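Local coordinates for monoacylglycerol lipase (Palaeococcus ferrophilus, PDB 6QE2), which hydrolyses monoacylglycerols to glycerol and a free fatty acid as a lipase of the alpha/beta-hydrolase superfamily, at residues 26-31 with 232-237; 69-74 with 94-99; 226-231 with 239-244. All coordinates share one frame; numbering follows the deposited sequence.

In the fold
From the N terminus, 26-31 opens contact 1 on the way into helix 30-38, and that loop stays open for 200 residues. Contact 2 is nested inside it: 69-74 and 94-99 join helix 63-77 to helix 88-99, on the far side of the chain's centre. Near the C-terminal end, 226-231 opens contact 3 at the end of strand 223-228. The next residues, 232-237, close contact 1 before 239-244 closes contact 3 at the last helix, so these two loops cross. They also touch: Ile-235 packs against Phe-228 and Trp-241. Contacts 1 and 3 both involve the loop between strand 223-228 and helix 242-256, which carries the probable catalytic His-233, whereas contact 2 is centred about 22 Å from contact 1.

Contact 1: 26-31 with 232-237; sequences SGRYGK and YHEIFE
Arg-28 and Tyr-29 each reach across to 232-237, one through charge and the other through a ring. From CB, with CG anti to the carbonyl carbon (chi1 -59°), the arginine chain runs through CG and CD as a plain aliphatic arm and bends at chi3 to bring the guanidinium end-on to Glu-234. There CZ lies 3.6 Å from Glu-234 OE2. Beyond it, NH1 donates to Glu-234 OE2 at 2.8 Å, almost straight and in the guanidinium plane, though it meets that oxygen from above the carboxylate plane. NH2 takes the other oxygen, Glu-234 OE1, at 2.9 Å from the syn side. Two nitrogens on two oxygens fix the rotation of both groups, even though their planes are 40° apart. NH2 also has a long salt bridge of 3.9 Å to Glu-237 OE2, a carboxylate whose OE1 pairs with Arg-158, while NH1 has a second acidic partner in Glu-24. A water donates to Arg-28 O and, weakly, to Glu-237 OE2.

Tyr-29 contributes a T-shaped stack. Its edge is directed at the face of Phe-236, with CE2 3.4 Å from Phe-236 CZ and the planes at 87°, while its hydroxyl is bonded to Glu-24. Glu-234 OE2 also binds a glycerol, probably from the crystallisation liquor, which touches neighbouring His-233 as well. The arrangement is consistent with the loop that carries the catalytic histidine in alpha/beta hydrolases, His-233 being placed as for a Ser-His-Asp triad with Ser-87 and Asp-203.

Contact 2: 69-74 with 94-99; sequences IIDSII and IRYAET
Tyr-96 bridges to Ile-70, Asp-71 and Ile-74 in a buried helix-helix contact of the alpha/beta-hydrolase fold. Helix 88-99 is the one that follows the probable nucleophile elbow around Ser-87, and helix 63-77 precedes strand 82-86, which leads into that elbow. The short segments cross at -67°, and their axes come no closer than 11.9 Å. One long aromatic residue spans this wide separation.

The tyrosine projects from its helix with CG anti to the backbone N (chi1 -162°), which aims the ring across the gap. Over one ring face sits Ile-70, whose CG2 methyl makes a CH-pi contact 3.6 Å from the Tyr-96 ring centroid and only 17° off the normal. That methyl is the branch that bears on the ring most closely, and CB of the same isoleucine lies 3.6 Å from Tyr-96 CE1.

At the far end the hydroxyl is a donor. Tyr-96 OH donates a hydrogen bond of 2.6 Å to Asp-71 OD1, which accepts through its anti lone pair, away from OD2. OD2 in turn forms a salt bridge with Arg-100, just beyond helix 88-99, so the aspartate joins both helices. Nearby positive charge would tend to keep the carboxylate ionised. A phenylalanine in place of Tyr-96 would probably leave Asp-71 OD1 without one of its donors and the carboxylate held chiefly from the Arg-100 side.

The Tyr-96 side chain also touches Met-67 of helix 63-77. Ile-74 comes from the opposite direction to the tyrosine, placing its CD1 3.7 Å from Tyr-96 CE2 and 3.3 Å from Tyr-96 OH.

Contact 3: 226-231 with 239-244; sequences MEFKGA and PEWGEE
A type II beta turn, Phe-228 to Ala-231, ends strand 223-228, one of the two outermost strands of the central sheet, and Trp-241, just ahead of the last helix, packs onto it through Phe-228, Lys-229 and Ala-231. The turn is closed by Ala-231 N bonding to Phe-228 O, and at Gly-230 a positive phi of 91° would drive a CB into the preceding carbonyl.

Phe-228 works on one face of the indole. Its CB stands over the five-membered ring of Trp-241, 3.9 Å from the centroid, in a CH-pi contact. The phenyl ring then turns its edge to the same face, an offset edge-to-face pair with planes at 76°, in which Phe-228 CD2 comes within 3.7 Å of Trp-241 CE3. On the opposite face lies CG of the adjacent Glu-240, whose carboxylate bridges to Arg-151.

The indole edge does the polar work: Trp-241 NE1 donates to Lys-229 O at 2.8 Å. That oxygen lies near the ring plane, yet the donor approaches from above the carbonyl plane and is not on a lone pair. Ala-231 CB adds an apolar touch, 4.0 Å from Trp-241 CD1.

Ile-235, from the intervening loop, packs on the Phe-228 ring and on CB of Trp-241. The whole is a strand-to-helix connection at the edge of the alpha/beta-hydrolase sheet formed by its last strand, enclosing the loop of the probable catalytic histidine.

Contact 1: 26-31 with 232-237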
loop_
_atom_site.group_PDB
_atom_site.type_symbol
_atom_site.label_atom_id
_atom_site.label_comp_id
_atom_site.label_asym_id
_atom_site.label_seq_id
_atom_site.Cartn_x
_atom_site.Cartn_y
_atom_site.Cartn_z
ATOM N N SER A 26 6.868 -7.064 -4.147
ATOM C CA SER A 26 7.853 -6.120 -3.627
ATOM C C SER A 26 9.004 -5.874 -4.593
ATOM O O SER A 26 9.715 -4.876 -4.441
ATOM C CB SER A 26 8.391 -6.608 -2.279
ATOM O OG SER A 26 9.039 -7.867 -2.408
ATOM N N GLY A 27 9.183 -6.733 -5.598
ATOM C CA GLY A 27 10.272 -6.546 -6.541
ATOM C C GLY A 27 10.129 -5.329 -7.434
ATOM O O GLY A 27 11.114 -4.929 -8.063
ATOM N N ARG A 28 8.948 -4.713 -7.482
ATOM C CA ARG A 28 8.774 -3.520 -8.294
ATOM C C ARG A 28 9.338 -2.270 -7.633
ATOM O O ARG A 28 9.332 -1.205 -8.254
ATOM C CB ARG A 28 7.290 -3.297 -8.600
ATOM C CG ARG A 28 6.627 -4.437 -9.341
ATOM C CD ARG A 28 5.206 -4.045 -9.728
ATOM N NE ARG A 28 5.187 -2.993 -10.743
ATOM C CZ ARG A 28 4.275 -2.025 -10.799
ATOM N NH1 ARG A 28 3.326 -1.955 -9.879
ATOM N NH2 ARG A 28 4.319 -1.118 -11.765
ATOM N N TYR A 29 9.833 -2.373 -6.399
ATOM C CA TYR A 29 10.229 -1.213 -5.611
ATOM C C TYR A 29 11.745 -1.092 -5.483
ATOM O O TYR A 29 12.244 -0.491 -4.527
ATOM C CB TYR A 29 9.574 -1.270 -4.234
ATOM C CG TYR A 29 8.081 -1.099 -4.326
ATOM C CD1 TYR A 29 7.249 -2.187 -4.554
ATOM C CD2 TYR A 29 7.509 0.157 -4.220
ATOM C CE1 TYR A 29 5.872 -2.020 -4.660
ATOM C CE2 TYR A 29 6.142 0.329 -4.319
ATOM C CZ TYR A 29 5.331 -0.763 -4.537
ATOM O OH TYR A 29 3.965 -0.574 -4.639
ATOM N N GLY A 30 12.482 -1.646 -6.447
ATOM C CA GLY A 30 13.936 -1.637 -6.363
ATOM C C GLY A 30 14.522 -0.241 -6.257
ATOM O O GLY A 30 15.508 -0.024 -5.546
ATOM N N LYS A 31 13.950 0.716 -6.990
ATOM C CA LYS A 31 14.471 2.079 -6.959
ATOM C C LYS A 31 14.315 2.703 -5.576
ATOM O O LYS A 31 15.263 3.280 -5.031
ATOM C CB LYS A 31 13.773 2.929 -8.023
ATOM C CG LYS A 31 14.272 4.367 -8.116
ATOM C CD LYS A 31 15.705 4.414 -8.625
ATOM C CE LYS A 31 16.127 5.834 -8.972
ATOM N NZ LYS A 31 17.433 5.849 -9.691
ATOM N N TYR A 232 -1.099 9.681 -12.348
ATOM C CA TYR A 232 -2.071 8.604 -12.240
ATOM C C TYR A 232 -1.874 7.877 -10.905
ATOM O O TYR A 232 -1.351 8.441 -9.937
ATOM C CB TYR A 232 -1.930 7.647 -13.430
ATOM C CG TYR A 232 -2.429 8.194 -14.754
ATOM C CD1 TYR A 232 -2.955 9.473 -14.853
ATOM C CD2 TYR A 232 -2.376 7.416 -15.905
ATOM C CE1 TYR A 232 -3.407 9.965 -16.066
ATOM C CE2 TYR A 232 -2.830 7.899 -17.118
ATOM C CZ TYR A 232 -3.341 9.170 -17.196
ATOM O OH TYR A 232 -3.795 9.652 -18.407
ATOM N N HIS A 233 -2.303 6.611 -10.845
ATOM C CA HIS A 233 -2.287 5.838 -9.604
ATOM C C HIS A 233 -0.867 5.558 -9.126
ATOM O O HIS A 233 -0.581 5.643 -7.925
ATOM C CB HIS A 233 -3.050 4.535 -9.824
ATOM C CG HIS A 233 -3.151 3.661 -8.611
ATOM N ND1 HIS A 233 -3.783 4.062 -7.453
ATOM C CD2 HIS A 233 -2.722 2.395 -8.387
ATOM C CE1 HIS A 233 -3.732 3.082 -6.565
ATOM N NE2 HIS A 233 -3.089 2.062 -7.106
ATOM N N GLU A 234 0.031 5.209 -10.041
ATOM C CA GLU A 234 1.429 4.953 -9.702
ATOM C C GLU A 234 2.238 6.195 -10.047
ATOM O O GLU A 234 2.411 6.525 -11.225
ATOM C CB GLU A 234 1.956 3.726 -10.435
ATOM C CG GLU A 234 1.341 2.443 -9.937
ATOM C CD GLU A 234 1.914 1.211 -10.597
ATOM O OE1 GLU A 234 2.837 1.346 -11.427
ATOM O OE2 GLU A 234 1.433 0.103 -10.287
ATOM N N ILE A 235 2.714 6.893 -9.016
ATOM C CA ILE A 235 3.571 8.056 -9.226
ATOM C C ILE A 235 5.032 7.655 -9.386
ATOM O O ILE A 235 5.830 8.470 -9.880
ATOM C CB ILE A 235 3.389 9.059 -8.068
ATOM C CG1 ILE A 235 1.902 9.239 -7.755
ATOM C CG2 ILE A 235 3.976 10.425 -8.415
ATOM C CD1 ILE A 235 1.628 9.949 -6.447
ATOM N N PHE A 236 5.387 6.411 -9.032
ATOM C CA PHE A 236 6.785 5.975 -8.937
ATOM C C PHE A 236 7.557 6.197 -10.228
ATOM O O PHE A 236 8.741 6.558 -10.194
ATOM C CB PHE A 236 6.860 4.491 -8.568
ATOM C CG PHE A 236 6.225 4.154 -7.259
ATOM C CD1 PHE A 236 4.876 3.851 -7.186
ATOM C CD2 PHE A 236 6.982 4.117 -6.099
ATOM C CE1 PHE A 236 4.288 3.533 -5.977
ATOM C CE2 PHE A 236 6.401 3.803 -4.886
ATOM C CZ PHE A 236 5.049 3.511 -4.825
ATOM N N GLU A 237 6.920 5.876 -11.348
ATOM C CA GLU A 237 7.543 5.997 -12.657
ATOM C C GLU A 237 6.981 7.121 -13.522
ATOM O O GLU A 237 7.227 7.155 -14.723
ATOM C CB GLU A 237 7.480 4.658 -13.393
ATOM C CG GLU A 237 7.852 3.474 -12.515
ATOM C CD GLU A 237 7.907 2.167 -13.276
ATOM O OE1 GLU A 237 8.859 1.974 -14.059
ATOM O OE2 GLU A 237 7.007 1.328 -13.085
HETATM O O HOH W 1 7.812 0.665 -10.065
#

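Contact 2: 69-74 with 94-99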
loop_
_atom_site.group_PDB
_atom_site.type_symbol
_atom_site.label_atom_id
_atom_site.label_comp_id
_atom_site.label_asym_id
_atom_site.label_seq_id
_atom_site.Cartn_x
_atom_site.Cartn_y
_atom_site.Cartn_z
ATOM N N ILE A 69 1.145 -10.216 9.409
ATOM C CA ILE A 69 2.482 -10.385 8.862
ATOM C C ILE A 69 3.352 -9.234 9.375
ATOM O O ILE A 69 4.466 -9.440 9.809
ATOM C CB ILE A 69 2.472 -10.426 7.328
ATOM C CG1 ILE A 69 1.885 -11.751 6.846
ATOM C CG2 ILE A 69 3.870 -10.248 6.766
ATOM C CD1 ILE A 69 1.459 -11.737 5.399
ATOM N N ILE A 70 2.806 -8.025 9.368
ATOM C CA ILE A 70 3.531 -6.865 9.874
ATOM C C ILE A 70 3.845 -7.043 11.364
ATOM O O ILE A 70 4.922 -6.707 11.806
ATOM C CB ILE A 70 2.775 -5.552 9.625
ATOM C CG1 ILE A 70 2.640 -5.291 8.127
ATOM C CG2 ILE A 70 3.483 -4.392 10.299
ATOM C CD1 ILE A 70 1.620 -4.232 7.789
ATOM N N ASP A 71 2.901 -7.590 12.125
ATOM C CA ASP A 71 3.111 -7.881 13.536
ATOM C C ASP A 71 4.353 -8.750 13.689
ATOM O O ASP A 71 5.216 -8.469 14.492
ATOM C CB ASP A 71 1.934 -8.665 14.112
ATOM C CG ASP A 71 0.745 -7.803 14.437
ATOM O OD1 ASP A 71 0.885 -6.584 14.586
ATOM O OD2 ASP A 71 -0.347 -8.372 14.559
ATOM N N SER A 72 4.407 -9.826 12.915
ATOM C CA SER A 72 5.526 -10.749 12.926
ATOM C C SER A 72 6.842 -10.076 12.558
ATOM O O SER A 72 7.865 -10.377 13.140
ATOM C CB SER A 72 5.255 -11.935 11.997
ATOM O OG SER A 72 5.578 -11.647 10.658
ATOM N N ILE A 73 6.811 -9.169 11.590
ATOM C CA ILE A 73 8.033 -8.479 11.196
ATOM C C ILE A 73 8.524 -7.578 12.322
ATOM O O ILE A 73 9.727 -7.510 12.597
ATOM C CB ILE A 73 7.795 -7.687 9.896
ATOM C CG1 ILE A 73 7.533 -8.646 8.729
ATOM C CG2 ILE A 73 8.981 -6.773 9.597
ATOM C CD1 ILE A 73 7.050 -7.944 7.465
ATOM N N ILE A 74 7.608 -6.863 12.983
ATOM C CA ILE A 74 8.012 -5.997 14.089
ATOM C C ILE A 74 8.560 -6.828 15.249
ATOM O O ILE A 74 9.529 -6.431 15.909
ATOM C CB ILE A 74 6.839 -5.094 14.514
ATOM C CG1 ILE A 74 6.520 -4.095 13.399
ATOM C CG2 ILE A 74 7.154 -4.342 15.800
ATOM C CD1 ILE A 74 5.316 -3.230 13.682
ATOM N N ILE A 94 -2.189 2.199 6.871
ATOM C CA ILE A 94 -3.055 3.089 7.635
ATOM C C ILE A 94 -3.840 2.298 8.678
ATOM O O ILE A 94 -3.944 2.703 9.841
ATOM C CB ILE A 94 -3.981 3.868 6.683
ATOM C CG1 ILE A 94 -3.153 4.875 5.881
ATOM C CG2 ILE A 94 -5.089 4.567 7.464
ATOM C CD1 ILE A 94 -3.870 5.454 4.685
ATOM N N ARG A 95 -4.401 1.151 8.284
ATOM C CA ARG A 95 -5.122 0.325 9.247
ATOM C C ARG A 95 -4.196 -0.194 10.337
ATOM O O ARG A 95 -4.610 -0.321 11.495
ATOM C CB ARG A 95 -5.819 -0.834 8.539
ATOM C CG ARG A 95 -6.977 -0.397 7.646
ATOM C CD ARG A 95 -8.201 0.068 8.456
ATOM N NE ARG A 95 -8.723 -1.005 9.303
ATOM C CZ ARG A 95 -9.012 -0.873 10.594
ATOM N NH1 ARG A 95 -8.855 0.299 11.199
ATOM N NH2 ARG A 95 -9.476 -1.913 11.282
ATOM N N TYR A 96 -2.939 -0.480 9.994
ATOM C CA TYR A 96 -1.986 -0.891 11.016
ATOM C C TYR A 96 -1.711 0.248 11.991
ATOM O O TYR A 96 -1.673 0.035 13.209
ATOM C CB TYR A 96 -0.690 -1.374 10.373
ATOM C CG TYR A 96 0.127 -2.200 11.340
ATOM C CD1 TYR A 96 -0.059 -3.574 11.434
ATOM C CD2 TYR A 96 1.046 -1.603 12.196
ATOM C CE1 TYR A 96 0.659 -4.339 12.333
ATOM C CE2 TYR A 96 1.780 -2.369 13.097
ATOM C CZ TYR A 96 1.576 -3.731 13.162
ATOM O OH TYR A 96 2.290 -4.499 14.056
ATOM N N ALA A 97 -1.530 1.468 11.472
ATOM C CA ALA A 97 -1.316 2.623 12.335
ATOM C C ALA A 97 -2.513 2.896 13.232
ATOM O O ALA A 97 -2.354 3.494 14.302
ATOM C CB ALA A 97 -0.993 3.857 11.489
ATOM N N GLU A 98 -3.702 2.444 12.828
ATOM C CA GLU A 98 -4.904 2.627 13.628
ATOM C C GLU A 98 -5.066 1.534 14.677
ATOM O O GLU A 98 -5.499 1.811 15.800
ATOM C CB GLU A 98 -6.121 2.666 12.709
ATOM C CG GLU A 98 -6.216 3.974 11.966
ATOM C CD GLU A 98 -7.243 3.979 10.865
ATOM O OE1 GLU A 98 -7.809 2.915 10.547
ATOM O OE2 GLU A 98 -7.483 5.068 10.311
ATOM N N THR A 99 -4.722 0.293 14.337
ATOM C CA THR A 99 -4.988 -0.842 15.214
ATOM C C THR A 99 -3.793 -1.271 16.057
ATOM O O THR A 99 -3.987 -1.966 17.060
ATOM C CB THR A 99 -5.475 -2.035 14.391
ATOM O OG1 THR A 99 -4.489 -2.360 13.408
ATOM C CG2 THR A 99 -6.797 -1.699 13.690
#

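Contact 3: 226-231 with 239-244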
loop_
_atom_site.group_PDB
_atom_site.type_symbol
_atom_site.label_atom_id
_atom_site.label_comp_id
_atom_site.label_asym_id
_atom_site.label_seq_id
_atom_site.Cartn_x
_atom_site.Cartn_y
_atom_site.Cartn_z
ATOM N N MET A 226 0.625 15.257 0.212
ATOM C CA MET A 226 1.293 15.802 -0.959
ATOM C C MET A 226 0.587 15.340 -2.220
ATOM O O MET A 226 0.416 14.135 -2.429
ATOM C CB MET A 226 2.760 15.379 -1.004
ATOM C CG MET A 226 3.551 15.830 0.194
ATOM S SD MET A 226 5.277 15.384 -0.011
ATOM C CE MET A 226 5.712 16.420 -1.402
ATOM N N GLU A 227 0.205 16.291 -3.066
ATOM C CA GLU A 227 -0.451 15.991 -4.326
ATOM C C GLU A 227 0.515 16.197 -5.484
ATOM O O GLU A 227 1.359 17.098 -5.465
ATOM C CB GLU A 227 -1.690 16.876 -4.514
ATOM C CG GLU A 227 -2.633 16.817 -3.330
ATOM C CD GLU A 227 -4.056 17.152 -3.701
ATOM O OE1 GLU A 227 -4.327 17.294 -4.910
ATOM O OE2 GLU A 227 -4.891 17.286 -2.785
ATOM N N PHE A 228 0.371 15.363 -6.505
ATOM C CA PHE A 228 1.224 15.407 -7.689
ATOM C C PHE A 228 0.310 15.627 -8.890
ATOM O O PHE A 228 -0.339 14.693 -9.374
ATOM C CB PHE A 228 2.059 14.142 -7.797
ATOM C CG PHE A 228 3.013 13.972 -6.649
ATOM C CD1 PHE A 228 2.584 13.428 -5.448
ATOM C CD2 PHE A 228 4.328 14.400 -6.756
ATOM C CE1 PHE A 228 3.448 13.298 -4.380
ATOM C CE2 PHE A 228 5.200 14.266 -5.694
ATOM C CZ PHE A 228 4.760 13.711 -4.505
ATOM N N LYS A 229 0.265 16.872 -9.357
ATOM C CA LYS A 229 -0.733 17.292 -10.331
ATOM C C LYS A 229 -0.588 16.518 -11.635
ATOM O O LYS A 229 0.478 16.521 -12.260
ATOM C CB LYS A 229 -0.600 18.790 -10.583
ATOM C CG LYS A 229 -1.615 19.341 -11.575
ATOM C CD LYS A 229 -1.426 20.834 -11.765
ATOM C CE LYS A 229 -2.436 21.390 -12.756
ATOM N NZ LYS A 229 -3.831 21.131 -12.310
ATOM N N GLY A 230 -1.662 15.842 -12.034
ATOM C CA GLY A 230 -1.706 15.106 -13.274
ATOM C C GLY A 230 -1.289 13.654 -13.187
ATOM O O GLY A 230 -1.578 12.889 -14.111
ATOM N N ALA A 231 -0.628 13.246 -12.107
ATOM C CA ALA A 231 -0.151 11.875 -12.011
ATOM C C ALA A 231 -1.316 10.903 -11.870
ATOM O O ALA A 231 -2.382 11.245 -11.354
ATOM C CB ALA A 231 0.811 11.720 -10.830
ATOM N N PRO A 239 6.611 10.364 -15.544
ATOM C CA PRO A 239 7.639 11.158 -16.233
ATOM C C PRO A 239 7.890 12.480 -15.569
ATOM O O PRO A 239 9.050 12.870 -15.393
ATOM C CB PRO A 239 7.042 11.336 -17.643
ATOM C CG PRO A 239 6.021 10.171 -17.786
ATOM C CD PRO A 239 5.424 10.129 -16.415
ATOM N N GLU A 240 6.839 13.136 -15.118
ATOM C CA GLU A 240 6.979 14.445 -14.494
ATOM C C GLU A 240 7.367 14.333 -13.030
ATOM O O GLU A 240 8.212 15.098 -12.551
ATOM C CB GLU A 240 5.668 15.219 -14.641
ATOM C CG GLU A 240 5.685 16.576 -14.001
ATOM C CD GLU A 240 4.416 17.356 -14.236
ATOM O OE1 GLU A 240 3.458 16.803 -14.853
ATOM O OE2 GLU A 240 4.355 18.524 -13.774
ATOM N N TRP A 241 6.839 13.334 -12.311
ATOM C CA TRP A 241 6.890 13.362 -10.863
ATOM C C TRP A 241 7.655 12.216 -10.192
ATOM O O TRP A 241 7.835 12.261 -8.968
ATOM C CB TRP A 241 5.450 13.340 -10.330
ATOM C CG TRP A 241 4.663 14.539 -10.668
ATOM C CD1 TRP A 241 3.536 14.595 -11.414
ATOM C CD2 TRP A 241 4.913 15.865 -10.208
ATOM N NE1 TRP A 241 3.057 15.891 -11.447
ATOM C CE2 TRP A 241 3.876 16.685 -10.702
ATOM C CE3 TRP A 241 5.898 16.433 -9.401
ATOM C CZ2 TRP A 241 3.826 18.038 -10.450
ATOM C CZ3 TRP A 241 5.843 17.773 -9.126
ATOM C CH2 TRP A 241 4.815 18.571 -9.663
ATOM N N GLY A 242 8.094 11.208 -10.943
ATOM C CA GLY A 242 8.628 9.982 -10.333
ATOM C C GLY A 242 9.809 10.268 -9.435
ATOM O O GLY A 242 9.868 9.786 -8.307
ATOM N N GLU A 243 10.699 11.169 -9.872
ATOM C CA GLU A 243 11.893 11.439 -9.079
ATOM C C GLU A 243 11.559 12.256 -7.838
ATOM O O GLU A 243 12.052 11.980 -6.734
ATOM C CB GLU A 243 12.934 12.163 -9.930
ATOM C CG GLU A 243 14.237 12.213 -9.179
ATOM C CD GLU A 243 15.211 13.215 -9.772
ATOM O OE1 GLU A 243 15.181 13.405 -11.001
ATOM O OE2 GLU A 243 15.947 13.847 -8.995
ATOM N N GLU A 244 10.698 13.248 -7.999
ATOM C CA GLU A 244 10.247 14.074 -6.886
ATOM C C GLU A 244 9.497 13.252 -5.846
ATOM O O GLU A 244 9.623 13.485 -4.647
ATOM C CB GLU A 244 9.382 15.232 -7.386
ATOM C CG GLU A 244 9.127 16.313 -6.347
ATOM C CD GLU A 244 8.775 17.650 -6.975
ATOM O OE1 GLU A 244 9.074 17.840 -8.172
ATOM O OE2 GLU A 244 8.206 18.514 -6.276
HETATM O O HOH W 2 1.120 17.272 -15.177
#